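PDB 5K3H: acyl-coenzyme A oxidase acox-1.1 from Caenorhabditis elegans, which catalyses the FAD-dependent, oxygen-consuming desaturation of acyl-CoA side chains to trans-2-enoyl-CoA, the first step of peroxisomal beta-oxidation. Local coordinates for residues L98-L101 with N102-L106; Y258-P261 with R262-L266; I498-R501 with Q502-A506. All coordinates share one frame; numbering follows the deposited sequence.

Contact 1 (L98-L101 with N102-L106)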
loop_
_atom_site.group_PDB
_atom_site.type_symbol
_atom_site.label_atom_id
_atom_site.label_comp_id
_atom_site.label_asym_id
_atom_site.label_seq_id
_atom_site.Cartn_x
_atom_site.Cartn_y
_atom_site.Cartn_z
ATOM N N LEU B 98 -0.171 -11.587 27.769
ATOM C CA LEU B 98 0.555 -10.324 27.652
ATOM C C LEU B 98 0.466 -9.770 26.230
ATOM O O LEU B 98 0.316 -8.564 26.031
ATOM C CB LEU B 98 2.018 -10.531 28.071
ATOM C CG LEU B 98 3.007 -9.369 28.079
ATOM C CD1 LEU B 98 2.617 -8.320 29.112
ATOM C CD2 LEU B 98 4.414 -9.864 28.366
ATOM N N TYR B 99 0.517 -10.647 25.229
ATOM C CA TYR B 99 0.353 -10.208 23.852
ATOM C C TYR B 99 -1.002 -9.523 23.671
ATOM O O TYR B 99 -1.090 -8.427 23.105
ATOM C CB TYR B 99 0.502 -11.418 22.930
ATOM C CG TYR B 99 0.487 -11.094 21.462
ATOM C CD1 TYR B 99 1.500 -10.333 20.898
ATOM C CD2 TYR B 99 -0.542 -11.541 20.637
ATOM C CE1 TYR B 99 1.508 -10.033 19.566
ATOM C CE2 TYR B 99 -0.543 -11.244 19.293
ATOM C CZ TYR B 99 0.485 -10.485 18.761
ATOM O OH TYR B 99 0.503 -10.156 17.416
ATOM N N HIS B 100 -2.070 -10.145 24.180
ATOM C CA HIS B 100 -3.396 -9.528 24.140
ATOM C C HIS B 100 -3.444 -8.232 24.950
ATOM O O HIS B 100 -3.915 -7.196 24.460
ATOM C CB HIS B 100 -4.440 -10.529 24.639
ATOM C CG HIS B 100 -5.826 -9.973 24.727
ATOM N ND1 HIS B 100 -6.506 -9.486 23.630
ATOM C CD2 HIS B 100 -6.691 -9.903 25.770
ATOM C CE1 HIS B 100 -7.714 -9.096 24.005
ATOM N NE2 HIS B 100 -7.849 -9.330 25.301
ATOM N N LEU B 101 -2.945 -8.266 26.189
ATOM C CA LEU B 101 -2.932 -7.072 27.024
ATOM C C LEU B 101 -2.257 -5.900 26.314
ATOM O O LEU B 101 -2.793 -4.784 26.288
ATOM C CB LEU B 101 -2.219 -7.390 28.346
ATOM C CG LEU B 101 -1.919 -6.284 29.362
ATOM C CD1 LEU B 101 -3.184 -5.729 30.009
ATOM C CD2 LEU B 101 -0.939 -6.811 30.411
ATOM N N ASN B 102 -1.101 -6.142 25.691
ATOM C CA ASN B 102 -0.414 -5.058 25.002
ATOM C C ASN B 102 -1.218 -4.553 23.803
ATOM O O ASN B 102 -1.246 -3.343 23.542
ATOM C CB ASN B 102 0.998 -5.495 24.597
ATOM C CG ASN B 102 2.011 -5.452 25.787
ATOM O OD1 ASN B 102 1.748 -4.860 26.856
ATOM N ND2 ASN B 102 3.161 -6.093 25.597
ATOM N N ASN B 103 -1.881 -5.455 23.060
ATOM C CA ASN B 103 -2.689 -5.026 21.907
ATOM C C ASN B 103 -3.817 -4.090 22.329
ATOM O O ASN B 103 -4.083 -3.096 21.646
ATOM C CB ASN B 103 -3.300 -6.229 21.184
ATOM C CG ASN B 103 -2.285 -7.088 20.488
ATOM O OD1 ASN B 103 -1.232 -6.619 20.057
ATOM N ND2 ASN B 103 -2.596 -8.376 20.373
ATOM N N GLU B 104 -4.519 -4.426 23.426
ATOM C CA GLU B 104 -5.571 -3.568 23.972
ATOM C C GLU B 104 -5.005 -2.231 24.435
ATOM O O GLU B 104 -5.530 -1.161 24.099
ATOM C CB GLU B 104 -6.257 -4.255 25.162
ATOM C CG GLU B 104 -7.260 -5.345 24.837
ATOM C CD GLU B 104 -8.710 -4.877 24.949
ATOM O OE1 GLU B 104 -8.972 -3.762 25.460
ATOM O OE2 GLU B 104 -9.592 -5.616 24.458
ATOM N N VAL B 105 -3.946 -2.275 25.236
ATOM C CA VAL B 105 -3.445 -1.078 25.904
ATOM C C VAL B 105 -2.472 -0.318 25.014
ATOM O O VAL B 105 -2.669 0.869 24.751
ATOM C CB VAL B 105 -2.829 -1.466 27.278
ATOM C CG1 VAL B 105 -2.107 -0.305 27.950
ATOM C CG2 VAL B 105 -3.926 -1.947 28.207
ATOM N N LEU B 106 -1.463 -0.989 24.464
ATOM C CA LEU B 106 -0.405 -0.275 23.759
ATOM C C LEU B 106 -0.657 -0.143 22.258
ATOM O O LEU B 106 -0.193 0.829 21.653
ATOM C CB LEU B 106 0.949 -0.955 24.026
ATOM C CG LEU B 106 1.440 -0.966 25.506
ATOM C CD1 LEU B 106 2.692 -1.809 25.731
ATOM C CD2 LEU B 106 1.657 0.456 26.066
HETATM O O HOH W 1 -5.169 -9.534 20.435
#
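Contacts between residues four apart along one alpha-helix, 97-105, join H100 to E104, Y99 to N103, L98 to N102 and L101 to V105; the helix lies in the N-terminal part of the acyl-CoA oxidase. Its i to i+4 backbone bonds are regular, and the one from E104 N to H100 O is 3.0 Å long and runs close to the line of the C=O bond. The side chains of H100 and E104 run alongside each other in the same direction. The methylene CG of E104 sits over a face of the imidazole, 4.2 Å from the ring centroid, a CH-pi contact, while the carboxylate plane stands 75° from the ring. In E104, chi1 (-77°) lays CG over the imidazole, and the bend at chi2 turns the carboxylate on to its other partners: OE1 forms a salt bridge with R623, and OE2 is hydrogen-bonded to S621 OG and T48 OG1. H100 NE2 is itself hydrogen-bonded to T48 OG1, so this one threonine of helix 38-52 meets both side chains.

One residue earlier in the helix, the amide of N103 reaches the phenol ring of Y99, its ND2 3.7 Å above the plane and displaced toward the rim. The two planes are 77° apart. The same ND2 donates to a water at 2.8 Å, and that water lies in the plane of the H100 ring at its edge, 3.5 Å from ND1, a weak link. L98 CG lies 4.1 Å from N102 ND2. On another side L101 CD1 meets V105 CG2 at 4.3 Å, and both leucine and valine, being branched and apolar, suit the packing against L51 of helix 38-52. The buried glutamate probably has its charge balanced mainly by R623, with S621 and T48 also bonded to OE2.

Contact 2 (Y258-P261 with R262-L266)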
loop_
_atom_site.group_PDB
_atom_site.type_symbol
_atom_site.label_atom_id
_atom_site.label_comp_id
_atom_site.label_asym_id
_atom_site.label_seq_id
_atom_site.Cartn_x
_atom_site.Cartn_y
_atom_site.Cartn_z
ATOM N N TYR B 258 35.167 2.045 21.712
ATOM C CA TYR B 258 34.399 1.931 22.952
ATOM C C TYR B 258 34.696 0.607 23.644
ATOM O O TYR B 258 34.439 -0.460 23.079
ATOM C CB TYR B 258 32.909 2.046 22.635
ATOM C CG TYR B 258 31.963 2.090 23.815
ATOM C CD1 TYR B 258 31.786 3.248 24.557
ATOM C CD2 TYR B 258 31.230 0.964 24.167
ATOM C CE1 TYR B 258 30.899 3.282 25.629
ATOM C CE2 TYR B 258 30.350 0.979 25.225
ATOM C CZ TYR B 258 30.184 2.137 25.956
ATOM O OH TYR B 258 29.297 2.133 27.011
ATOM N N ARG B 259 35.165 0.676 24.894
ATOM C CA ARG B 259 35.721 -0.474 25.605
ATOM C C ARG B 259 34.721 -1.102 26.574
ATOM O O ARG B 259 34.114 -0.403 27.394
ATOM C CB ARG B 259 36.981 -0.063 26.363
ATOM C CG ARG B 259 38.127 0.289 25.444
ATOM C CD ARG B 259 39.425 0.647 26.179
ATOM N NE ARG B 259 40.503 0.719 25.201
ATOM C CZ ARG B 259 41.413 -0.233 25.004
ATOM N NH1 ARG B 259 41.424 -1.336 25.749
ATOM N NH2 ARG B 259 42.325 -0.067 24.055
ATOM N N ILE B 260 34.569 -2.425 26.480
ATOM C CA ILE B 260 33.725 -3.215 27.378
ATOM C C ILE B 260 34.539 -4.415 27.872
ATOM O O ILE B 260 35.491 -4.848 27.186
ATOM C CB ILE B 260 32.407 -3.644 26.696
ATOM C CG1 ILE B 260 32.661 -4.560 25.497
ATOM C CG2 ILE B 260 31.598 -2.433 26.253
ATOM C CD1 ILE B 260 31.388 -5.029 24.815
ATOM N N PRO B 261 34.230 -4.958 29.056
ATOM C CA PRO B 261 34.995 -6.102 29.577
ATOM C C PRO B 261 34.919 -7.321 28.668
ATOM O O PRO B 261 33.993 -7.484 27.874
ATOM C CB PRO B 261 34.332 -6.389 30.931
ATOM C CG PRO B 261 33.658 -5.100 31.316
ATOM C CD PRO B 261 33.290 -4.406 30.050
ATOM N N ARG B 262 35.914 -8.197 28.810
ATOM C CA ARG B 262 35.912 -9.452 28.072
ATOM C C ARG B 262 34.608 -10.215 28.257
ATOM O O ARG B 262 34.077 -10.803 27.303
ATOM C CB ARG B 262 37.079 -10.342 28.514
ATOM C CG ARG B 262 37.249 -11.572 27.629
ATOM C CD ARG B 262 38.231 -12.585 28.138
ATOM N NE ARG B 262 37.653 -13.532 29.091
ATOM C CZ ARG B 262 37.745 -13.424 30.412
ATOM N NH1 ARG B 262 38.407 -12.404 30.952
ATOM N NH2 ARG B 262 37.193 -14.348 31.191
ATOM N N THR B 263 34.074 -10.224 29.481
ATOM C CA THR B 263 32.906 -11.037 29.804
ATOM C C THR B 263 31.589 -10.424 29.333
ATOM O O THR B 263 30.535 -11.024 29.580
ATOM C CB THR B 263 32.846 -11.286 31.313
ATOM O OG1 THR B 263 32.939 -10.030 31.999
ATOM C CG2 THR B 263 33.981 -12.203 31.762
ATOM N N ASN B 264 31.616 -9.268 28.648
ATOM C CA ASN B 264 30.424 -8.777 27.954
ATOM C C ASN B 264 30.187 -9.475 26.623
ATOM O O ASN B 264 29.118 -9.282 26.043
ATOM C CB ASN B 264 30.480 -7.267 27.716
ATOM C CG ASN B 264 30.130 -6.459 28.950
ATOM O OD1 ASN B 264 30.499 -6.812 30.062
ATOM N ND2 ASN B 264 29.406 -5.367 28.755
ATOM N N LEU B 265 31.159 -10.239 26.116
ATOM C CA LEU B 265 30.893 -11.194 25.053
ATOM C C LEU B 265 29.936 -12.258 25.576
ATOM O O LEU B 265 30.217 -12.894 26.595
ATOM C CB LEU B 265 32.197 -11.846 24.579
ATOM C CG LEU B 265 32.079 -13.097 23.682
ATOM C CD1 LEU B 265 31.600 -12.739 22.277
ATOM C CD2 LEU B 265 33.370 -13.900 23.607
ATOM N N LEU B 266 28.790 -12.428 24.906
ATOM C CA LEU B 266 27.804 -13.425 25.324
ATOM C C LEU B 266 28.358 -14.817 25.028
ATOM O O LEU B 266 28.634 -15.150 23.867
ATOM C CB LEU B 266 26.478 -13.195 24.597
ATOM C CG LEU B 266 25.834 -11.808 24.808
ATOM C CD1 LEU B 266 24.412 -11.753 24.277
ATOM C CD2 LEU B 266 25.890 -11.380 26.280
#
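P261 O accepts the backbone N-H of N264 at 3.1 Å, a bond that closes a type I beta-turn just where strand 258-261 of the mixed beta-sheet gives way to a short 3-10 segment, 262-264. The bond is fairly straight at the hydrogen (160°), but the donor stands above the carbonyl plane, 59° out of it, as is common in a tight i to i+3 closure. Proline suits this junction: it has no N-H to offer, and its ring fixes phi as the chain leaves the strand.

The side chain of N264 folds back over the residues it has just followed. Its CG lies opposite the carbonyl carbon (chi1 -79°), which swings the amide toward the strand. There OD1 comes to 3.7 Å from P261 CD and lies nearly as close to CG of the same ring, so the oxygen rests against the pyrrolidine as a van der Waals neighbour. The other branch of the amide, ND2, passes 4.0 Å from I260 CB and is hydrogen-bonded to M219 O of strand 211-221; this bond satisfies the buried N-H group and holds the amide's rotation. An asparagine is therefore apt here, short enough to stay against the proline ring and still able to donate to the neighbouring strand.

I260 approaches the same residue from the strand side. CG1 takes the position between the backbone N and the carbonyl carbon (chi1 63°), sending the chain's end toward the turn, while the residue also packs on F176 and L178 of strand 175-179 and F218 of strand 211-221. R262 opens the 3-10 segment, and its NE is bonded to V272 O. Where strand meets turn, I260 CD1 touches N264 CB at 3.8 Å.

Contact 3 (I498-R501 with Q502-A506)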
loop_
_atom_site.group_PDB
_atom_site.type_symbol
_atom_site.label_atom_id
_atom_site.label_comp_id
_atom_site.label_asym_id
_atom_site.label_seq_id
_atom_site.Cartn_x
_atom_site.Cartn_y
_atom_site.Cartn_z
ATOM N N ILE B 498 1.901 -28.251 -9.490
ATOM C CA ILE B 498 2.460 -27.044 -10.093
ATOM C C ILE B 498 3.697 -26.585 -9.324
ATOM O O ILE B 498 4.665 -26.127 -9.937
ATOM C CB ILE B 498 1.417 -25.910 -10.256
ATOM C CG1 ILE B 498 1.139 -25.185 -8.963
ATOM C CG2 ILE B 498 0.088 -26.392 -10.867
ATOM C CD1 ILE B 498 -0.120 -24.335 -9.074
ATOM N N ALA B 499 3.720 -26.746 -7.987
ATOM C CA ALA B 499 4.914 -26.376 -7.227
ATOM C C ALA B 499 6.114 -27.254 -7.595
ATOM O O ALA B 499 7.237 -26.750 -7.737
ATOM C CB ALA B 499 4.636 -26.441 -5.723
ATOM N N LYS B 500 5.909 -28.568 -7.732
ATOM C CA LYS B 500 6.986 -29.427 -8.221
ATOM C C LYS B 500 7.417 -29.025 -9.630
ATOM O O LYS B 500 8.618 -28.899 -9.914
ATOM C CB LYS B 500 6.556 -30.891 -8.213
ATOM C CG LYS B 500 7.575 -31.828 -8.890
ATOM C CD LYS B 500 7.077 -33.269 -8.922
ATOM C CE LYS B 500 5.848 -33.384 -9.844
ATOM N NZ LYS B 500 5.210 -34.734 -9.824
ATOM N N ARG B 501 6.453 -28.808 -10.533
ATOM C CA ARG B 501 6.835 -28.488 -11.909
ATOM C C ARG B 501 7.689 -27.224 -11.968
ATOM O O ARG B 501 8.722 -27.195 -12.649
ATOM C CB ARG B 501 5.611 -28.330 -12.801
ATOM C CG ARG B 501 5.920 -28.679 -14.247
ATOM C CD ARG B 501 4.781 -28.259 -15.196
ATOM N NE ARG B 501 4.981 -26.905 -15.720
ATOM C CZ ARG B 501 4.384 -25.815 -15.248
ATOM N NH1 ARG B 501 3.532 -25.915 -14.233
ATOM N NH2 ARG B 501 4.633 -24.627 -15.794
ATOM N N GLN B 502 7.282 -26.171 -11.247
ATOM C CA GLN B 502 8.040 -24.918 -11.254
ATOM C C GLN B 502 9.372 -25.069 -10.516
ATOM O O GLN B 502 10.363 -24.422 -10.876
ATOM C CB GLN B 502 7.188 -23.785 -10.657
ATOM C CG GLN B 502 7.848 -22.410 -10.628
ATOM C CD GLN B 502 8.178 -21.829 -12.016
ATOM O OE1 GLN B 502 7.513 -22.120 -13.019
ATOM N NE2 GLN B 502 9.210 -20.982 -12.065
ATOM N N THR B 503 9.417 -25.910 -9.490
ATOM C CA THR B 503 10.677 -26.161 -8.796
ATOM C C THR B 503 11.695 -26.844 -9.706
ATOM O O THR B 503 12.866 -26.439 -9.764
ATOM C CB THR B 503 10.424 -26.987 -7.542
ATOM O OG1 THR B 503 9.675 -26.193 -6.618
ATOM C CG2 THR B 503 11.728 -27.438 -6.909
ATOM N N LEU B 504 11.285 -27.913 -10.391
ATOM C CA LEU B 504 12.226 -28.616 -11.259
ATOM C C LEU B 504 12.592 -27.771 -12.481
ATOM O O LEU B 504 13.742 -27.796 -12.945
ATOM C CB LEU B 504 11.629 -29.956 -11.688
ATOM C CG LEU B 504 11.125 -30.861 -10.551
ATOM C CD1 LEU B 504 10.482 -32.117 -11.141
ATOM C CD2 LEU B 504 12.178 -31.230 -9.499
ATOM N N LYS B 505 11.627 -27.023 -13.024
ATOM C CA LYS B 505 11.922 -26.189 -14.183
ATOM C C LYS B 505 12.976 -25.143 -13.838
ATOM O O LYS B 505 14.005 -25.021 -14.521
ATOM C CB LYS B 505 10.641 -25.518 -14.669
ATOM C CG LYS B 505 10.859 -24.591 -15.836
ATOM C CD LYS B 505 9.615 -23.805 -16.212
ATOM C CE LYS B 505 9.924 -22.859 -17.376
ATOM N NZ LYS B 505 8.689 -22.416 -18.051
ATOM N N ALA B 506 12.784 -24.443 -12.717
ATOM C CA ALA B 506 13.723 -23.402 -12.322
ATOM C C ALA B 506 15.087 -23.982 -11.981
ATOM O O ALA B 506 16.115 -23.405 -12.346
ATOM C CB ALA B 506 13.168 -22.635 -11.124
#
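Helix 489-515, one of the long helices of the C-terminal acyl-CoA oxidase region, is doubly bonded at A499: its carbonyl oxygen accepts from both T503 N, at 2.9 Å, and T503 OG1, at 2.7 Å. The two donors come from opposite faces of the carbonyl plane. With OG1 set beside its own backbone N (chi1 -67°), the hydroxyl reaches back one turn, so threonine can satisfy its polar group inside a helix where it is buried against A534 and L448. A valine here would keep the shape but would probably leave A499 O with the backbone bond alone.

One residue further on, L504 CD1 lies 3.7 Å from K500 CG, leucine branch against lysine methylene, while K500 NZ goes on to S474 OG and A472 O. R501 NH2 and K505 NZ are 5.1 Å apart; each has an acid to answer it, R501 in a salt bridge to E584 and K505 in one to D594 of the second subunit. Q502 NE2 is hydrogen-bonded to E530 OE1, and its side chain packs against the ATP-binding Y581. Of these polar ends K505 makes the bond to the second subunit, and the acids probably offset the repulsion of the two cations.

The three contacts follow one another along the chain, contact 1 first and contact 3 last, and none touches another. Contact 1, in helix 97-105, and contact 3, in helix 489-515, lie on opposite sides of the chain's centre, their centres about 42 Å apart, and belong to the N-terminal and C-terminal regions. Contact 2 ends a strand of the mixed beta-sheet, with its centre about 35 Å from that of contact 1 and about 49 Å from that of contact 3. The contacts thus belong to the helical parts and the beta-sheet part that make up the oxidase. Only contact 3 reaches the second subunit, and it lies beside ATP-binding residues; the side chain of L265 in contact 2 lies about 11 Å from that of the FAD-binding Y149.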